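Hypothetical protein TM_1646 (Thermotoga maritima MSB8, PDB 2P61) is of unknown function but belongs to the DUF327 family and folds as an all-helical bundle in a hyperthermophilic bacterium. Local coordinates at residues 77-80 with 81-85; 59-62 with 63-67. One frame throughout, in Å; residues are numbered along the deposited sequence. Where two conformers were deposited one is given.

Contact 1. Residues 77-80 with 81-85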
ATOM      1  N   LYS A  77       6.128  10.000  -4.834  1.00 71.04           N
ATOM      2  CA  LYS A  77       5.337   9.222  -5.821  1.00 71.32           C
ATOM      3  C   LYS A  77       5.678   7.764  -6.089  1.00 71.21           C
ATOM      4  O   LYS A  77       4.735   6.969  -6.395  1.00 72.09           O
ATOM      5  CB  LYS A  77       5.329   9.948  -7.119  1.00 73.26           C
ATOM      6  CG  LYS A  77       4.926  11.449  -6.880  1.00 76.53           C
ATOM      7  CD  LYS A  77       4.683  12.254  -8.173  1.00 80.30           C
ATOM      8  CE  LYS A  77       4.914  13.819  -7.898  1.00 80.67           C
ATOM      9  NZ  LYS A  77       5.939  14.421  -8.848  1.00 80.88           N
ATOM     10  N   ARG A  78       6.969   7.368  -6.012  1.00 68.85           N
ATOM     11  CA  ARG A  78       7.321   5.960  -5.977  1.00 67.94           C
ATOM     12  C   ARG A  78       6.370   5.453  -4.897  1.00 66.07           C
ATOM     13  O   ARG A  78       5.789   4.316  -5.040  1.00 66.70           O
ATOM     14  CB  ARG A  78       8.780   5.812  -5.529  1.00 67.83           C
ATOM     15  CG  ARG A  78       9.543   4.578  -6.032  1.00 66.81           C
ATOM     16  CD  ARG A  78      10.980   4.300  -5.287  1.00 68.95           C
ATOM     17  NE  ARG A  78      11.123   2.856  -5.065  1.00 68.38           N
ATOM     18  CZ  ARG A  78      12.150   2.232  -4.505  1.00 73.26           C
ATOM     19  NH1 ARG A  78      13.223   2.905  -4.079  1.00 80.38           N
ATOM     20  NH2 ARG A  78      12.090   0.902  -4.322  1.00 73.26           N
ATOM     21  N   TYR A  79       6.168   6.308  -3.842  1.00 63.03           N
ATOM     22  CA  TYR A  79       5.358   5.892  -2.648  1.00 62.20           C
ATOM     23  C   TYR A  79       3.835   5.678  -2.899  1.00 61.36           C
ATOM     24  O   TYR A  79       3.257   4.594  -2.626  1.00 60.03           O
ATOM     25  CB  TYR A  79       5.569   6.824  -1.403  1.00 59.85           C
ATOM     26  CG  TYR A  79       5.075   6.191  -0.052  1.00 59.78           C
ATOM     27  CD1 TYR A  79       5.461   4.893   0.315  1.00 58.89           C
ATOM     28  CD2 TYR A  79       4.197   6.865   0.815  1.00 54.72           C
ATOM     29  CE1 TYR A  79       4.980   4.273   1.494  1.00 56.49           C
ATOM     30  CE2 TYR A  79       3.739   6.294   2.003  1.00 54.91           C
ATOM     31  CZ  TYR A  79       4.159   4.997   2.350  1.00 57.82           C
ATOM     32  OH  TYR A  79       3.758   4.374   3.545  1.00 60.52           O
ATOM     33  N   LYS A  80       3.205   6.796  -3.302  1.00 61.50           N
ATOM     34  CA  LYS A  80       1.824   6.913  -3.737  1.00 61.04           C
ATOM     35  C   LYS A  80       1.540   5.911  -4.815  1.00 61.60           C
ATOM     36  O   LYS A  80       0.557   5.214  -4.717  1.00 63.34           O
ATOM     37  CB  LYS A  80       1.622   8.312  -4.274  1.00 60.51           C
ATOM     38  CG  LYS A  80       1.811   9.418  -3.223  1.00 62.46           C
ATOM     39  CD  LYS A  80       0.683  10.405  -3.258  1.00 62.45           C
ATOM     40  CE  LYS A  80       1.068  11.765  -2.751  1.00 65.28           C
ATOM     41  NZ  LYS A  80      -0.213  12.437  -2.220  1.00 73.92           N
ATOM     42  N   ASN A  81       2.402   5.819  -5.848  1.00 61.87           N
ATOM     43  CA  ASN A  81       2.224   4.794  -6.901  1.00 62.91           C
ATOM     44  C   ASN A  81       2.198   3.363  -6.356  1.00 63.72           C
ATOM     45  O   ASN A  81       1.297   2.588  -6.641  1.00 65.80           O
ATOM     46  CB  ASN A  81       3.274   4.880  -8.022  1.00 61.08           C
ATOM     47  CG  ASN A  81       3.132   6.157  -8.876  1.00 65.01           C
ATOM     48  OD1 ASN A  81       2.072   6.846  -8.943  1.00 63.92           O
ATOM     49  ND2 ASN A  81       4.220   6.483  -9.544  1.00 66.99           N
ATOM     50  N   ALA A  82       3.207   3.017  -5.575  1.00 64.48           N
ATOM     51  CA  ALA A  82       3.349   1.719  -4.985  1.00 62.50           C
ATOM     52  C   ALA A  82       2.142   1.413  -4.178  1.00 63.35           C
ATOM     53  O   ALA A  82       1.616   0.318  -4.260  1.00 64.28           O
ATOM     54  CB  ALA A  82       4.555   1.731  -4.121  1.00 62.54           C
ATOM     55  N   ILE A  83       1.666   2.355  -3.390  1.00 64.39           N
ATOM     56  CA  ILE A  83       0.460   2.082  -2.597  1.00 65.17           C
ATOM     57  C   ILE A  83      -0.775   1.931  -3.479  1.00 67.12           C
ATOM     58  O   ILE A  83      -1.631   1.094  -3.117  1.00 67.97           O
ATOM     59  CB  ILE A  83       0.181   3.149  -1.569  1.00 64.61           C
ATOM     60  CG1 ILE A  83       1.151   3.002  -0.418  1.00 64.96           C
ATOM     61  CG2 ILE A  83      -1.218   3.092  -1.118  1.00 60.19           C
ATOM     62  CD1 ILE A  83       1.007   4.120   0.612  1.00 68.53           C
ATOM     63  N   LYS A  84      -0.868   2.722  -4.585  1.00 67.34           N
ATOM     64  CA  LYS A  84      -1.873   2.549  -5.648  1.00 68.03           C
ATOM     65  C   LYS A  84      -1.900   1.124  -6.182  1.00 68.18           C
ATOM     66  O   LYS A  84      -2.931   0.428  -6.166  1.00 67.84           O
ATOM     67  CB  LYS A  84      -1.613   3.487  -6.836  1.00 69.59           C
ATOM     68  CG  LYS A  84      -2.406   4.830  -6.876  1.00 73.52           C
ATOM     69  CD  LYS A  84      -3.037   5.103  -8.295  1.00 81.06           C
ATOM     70  CE  LYS A  84      -2.182   6.143  -9.108  1.00 91.60           C
ATOM     71  NZ  LYS A  84      -2.897   7.416  -9.617  1.00 95.40           N
ATOM     72  N   GLU A  85      -0.750   0.670  -6.647  1.00 68.47           N
ATOM     73  CA  GLU A  85      -0.658  -0.641  -7.143  1.00 69.50           C
ATOM     74  C   GLU A  85      -1.011  -1.592  -6.019  1.00 69.89           C
ATOM     75  O   GLU A  85      -1.838  -2.503  -6.234  1.00 70.93           O
ATOM     76  CB  GLU A  85       0.712  -0.875  -7.685  1.00 71.35           C
ATOM     77  CG  GLU A  85       0.808  -0.960  -9.236  1.00 79.04           C
ATOM     78  CD  GLU A  85       0.376   0.325  -9.943  1.00 86.10           C
ATOM     79  OE1 GLU A  85       1.132   1.339  -9.867  1.00 88.97           O
ATOM     80  OE2 GLU A  85      -0.725   0.318 -10.561  1.00 88.52           O
TER
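The carbonyl oxygen Lys77 O receives the amide Asn81 N at 2.7 Å, the shortest of four successive i to i+4 bonds that carry helix 73-95 through this region. Ala82 N to Arg78 O, Ile83 N to Tyr79 O and Lys84 N to Lys80 O repeat the pattern, the last with an N-H...O angle of 162°. On this ladder the side chains sort themselves by chemistry. Tyr79 and Ile83, one turn apart, meet on the inward side of the helix. The methyl Ile83 CD1 sits over one face of the Tyr79 ring, 3.9 Å from its centroid and shifted toward the rim, a CH-pi contact in which Tyr79 CZ is the nearest ring atom at 3.7 Å. Two torsions bring the methyl over the ring: the tyrosine CG lies anti to the backbone N (chi1 -163°), and Ile83 extends its CG1 arm (chi2 175°). Beyond this pair, Tyr79 OH bonds to Asn146 of helix 138-153, and Ile83 also touches Val117 and Leu121 of helix 105-129. Arg78 turns to helix 37-69, where its NE forms a salt bridge with Glu59. Helix 73-95 is thus amphipathic here: the methyl-on-ring contact belongs to an apolar interior, where the buried tyrosine can keep its hydroxyl because a polar partner receives it, while Lys77, Asn81 and Lys84 stay at the surface.

Contact 2. Residues 59-62 with 63-67; sequences EVID and SGNEL
Ser63 folds its hydroxyl back along helix 37-69 toward Glu59, one turn earlier, whereas Ile61 and Asn65 run side by side on another flank and point the same way. The serine OG stands between its own backbone N and carbonyl carbon (chi1 55°), which brings it against the preceding turn, where Ser63 OG gives a hydrogen bond of 2.6 Å to Glu59 O. The same oxygen also takes the regular helical bond from Ser63 N at 3.1 Å, and both donors are tilted out of the carbonyl plane, the hydroxyl by 19° and the amide by 33°. One carbonyl therefore satisfies two groups of a single buried residue. An alanine here would keep the amide bond but would probably leave Glu59 O with one donor fewer and open a small gap beside Tyr79 and Ala82 of helix 73-95. Between Ile61 and Asn65 the approach is alongside: the branch methyl Ile61 CG2 lies 3.3 Å from Asn65 ND2, beside a nearly straight backbone bond from Asn65 N to Ile61 O of 2.8 Å. On the polar side Asp62 OD1 and Glu66 OE1 come within 4.5 Å, a like-charge proximity that is probably mildly unfavourable. Arg78 on the neighbouring helix, already the partner of Glu59, may offset it through a salt bridge to Asp62, a pairing less certain because it is seen in one of two modelled conformers. Meanwhile Val60 turns inward to Phe86 and Ile149. A serine hydroxyl returned to the carbonyl four residues back is a familiar way of burying a small polar side chain in an alpha-helix, and here it serves an amphipathic helix packed within an antiparallel helical bundle.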
ATOM      1  N   GLU A  59       7.338  -3.222  -2.371  1.00 63.97           N
ATOM      2  CA  GLU A  59       7.649  -1.950  -3.010  1.00 62.41           C
ATOM      3  C   GLU A  59       7.040  -0.845  -2.179  1.00 61.58           C
ATOM      4  O   GLU A  59       7.612   0.236  -2.113  1.00 62.28           O
ATOM      5  CB  GLU A  59       7.287  -1.887  -4.527  1.00 62.09           C
ATOM      6  CG  GLU A  59       7.775  -0.610  -5.373  1.00 62.01           C
ATOM      7  CD  GLU A  59       9.336  -0.345  -5.332  1.00 75.11           C
ATOM      8  OE1 GLU A  59       9.749   0.807  -5.705  1.00 77.91           O
ATOM      9  OE2 GLU A  59      10.183  -1.244  -4.939  1.00 77.54           O
ATOM     10  N   VAL A  60       5.915  -1.095  -1.523  1.00 60.21           N
ATOM     11  CA  VAL A  60       5.356  -0.109  -0.560  1.00 59.79           C
ATOM     12  C   VAL A  60       6.329   0.201   0.640  1.00 60.64           C
ATOM     13  O   VAL A  60       6.461   1.392   1.033  1.00 60.39           O
ATOM     14  CB  VAL A  60       4.075  -0.581   0.096  1.00 58.95           C
ATOM     15  CG1 VAL A  60       3.648   0.434   1.082  1.00 57.79           C
ATOM     16  CG2 VAL A  60       2.914  -0.842  -0.984  1.00 60.66           C
ATOM     17  N   ILE A  61       6.969  -0.848   1.219  1.00 60.18           N
ATOM     18  CA  ILE A  61       7.876  -0.680   2.315  1.00 60.05           C
ATOM     19  C   ILE A  61       9.148  -0.064   1.755  1.00 61.11           C
ATOM     20  O   ILE A  61       9.631   0.927   2.305  1.00 61.87           O
ATOM     21  CB  ILE A  61       8.392  -1.991   2.957  1.00 60.76           C
ATOM     22  CG1 ILE A  61       7.346  -3.036   3.375  1.00 55.48           C
ATOM     23  CG2 ILE A  61       9.282  -1.610   4.153  1.00 62.19           C
ATOM     24  CD1 ILE A  61       6.303  -2.543   4.299  1.00 53.85           C
ATOM     25  N   ASP A  62       9.687  -0.624   0.660  1.00 61.16           N
ATOM     26  CA  ASP A  62      11.002  -0.199   0.114  0.50 61.21           C
ATOM     27  C   ASP A  62      10.999   1.285  -0.211  1.00 61.82           C
ATOM     28  O   ASP A  62      11.903   2.013   0.192  1.00 63.68           O
ATOM     29  CB  ASP A  62      11.505  -1.093  -1.044  0.50 60.71           C
ATOM     30  CG  ASP A  62      12.736  -0.496  -1.824  0.50 63.29           C
ATOM     31  OD1 ASP A  62      13.212   0.620  -1.488  0.50 69.34           O
ATOM     32  OD2 ASP A  62      13.245  -1.135  -2.811  0.50 63.19           O
ATOM     33  N   SER A  63       9.958   1.779  -0.905  1.00 62.24           N
ATOM     34  CA  SER A  63       9.827   3.231  -1.212  1.00 61.62           C
ATOM     35  C   SER A  63       9.368   4.162  -0.027  1.00 63.23           C
ATOM     36  O   SER A  63       9.640   5.434  -0.083  1.00 61.62           O
ATOM     37  CB  SER A  63       8.831   3.422  -2.364  1.00 62.68           C
ATOM     38  OG  SER A  63       7.534   2.802  -2.074  1.00 56.99           O
ATOM     39  N   GLY A  64       8.615   3.597   0.970  1.00 62.56           N
ATOM     40  CA  GLY A  64       8.321   4.281   2.267  1.00 62.09           C
ATOM     41  C   GLY A  64       9.710   4.600   2.833  1.00 64.79           C
ATOM     42  O   GLY A  64      10.107   5.788   2.990  1.00 65.58           O
ATOM     43  N   ASN A  65      10.520   3.540   3.007  1.00 66.20           N
ATOM     44  CA  ASN A  65      11.849   3.671   3.597  1.00 66.75           C
ATOM     45  C   ASN A  65      12.708   4.657   2.805  1.00 68.13           C
ATOM     46  O   ASN A  65      13.299   5.614   3.395  1.00 70.00           O
ATOM     47  CB  ASN A  65      12.487   2.297   3.938  1.00 66.74           C
ATOM     48  CG  ASN A  65      11.959   1.697   5.346  1.00 69.61           C
ATOM     49  OD1 ASN A  65      12.003   2.375   6.407  1.00 75.66           O
ATOM     50  ND2 ASN A  65      11.527   0.445   5.345  1.00 66.53           N
ATOM     51  N   GLU A  66      12.716   4.550   1.472  1.00 68.05           N
ATOM     52  CA  GLU A  66      13.449   5.580   0.695  1.00 68.96           C
ATOM     53  C   GLU A  66      12.860   6.991   0.811  1.00 67.26           C
ATOM     54  O   GLU A  66      13.585   7.985   0.848  1.00 68.63           O
ATOM     55  CB  GLU A  66      13.523   5.217  -0.762  1.00 70.01           C
ATOM     56  CG  GLU A  66      14.640   5.969  -1.516  1.00 76.64           C
ATOM     57  CD  GLU A  66      16.019   5.329  -1.347  1.00 79.37           C
ATOM     58  OE1 GLU A  66      16.086   4.100  -1.205  1.00 79.81           O
ATOM     59  OE2 GLU A  66      17.018   6.059  -1.348  1.00 80.06           O
ATOM     60  N   LEU A  67      11.535   7.108   0.891  1.00 65.96           N
ATOM     61  CA  LEU A  67      10.965   8.462   0.995  1.00 64.01           C
ATOM     62  C   LEU A  67      11.587   9.079   2.245  1.00 64.83           C
ATOM     63  O   LEU A  67      12.080  10.198   2.167  1.00 64.71           O
ATOM     64  CB  LEU A  67       9.455   8.475   1.006  1.00 62.89           C
ATOM     65  CG  LEU A  67       8.634   9.734   1.351  1.00 62.49           C
ATOM     66  CD1 LEU A  67       8.820  10.956   0.369  1.00 47.07           C
ATOM     67  CD2 LEU A  67       7.085   9.301   1.522  1.00 59.68           C
TER

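Overall arrangement
From the N terminus, helix 37-69 comes first and carries contact 2 near its C-terminal end; after a short turn the chain reverses into helix 73-95, whose early turns hold contact 1. Each contact lies within a single helix and closes no loop, and the two follow in series, neither nesting nor crossing. Their centres are about 9 Å apart because the two helices form an antiparallel hairpin. At the seam Gly64 CA of helix 37-69 stands above the plane of the Tyr79 ring by its rim, 3.4 Å from Tyr79 CE1, on the face opposite Ile83. Helices 105-129 and 138-153 then complete the bundle, 138-153 touching residues of both contacts.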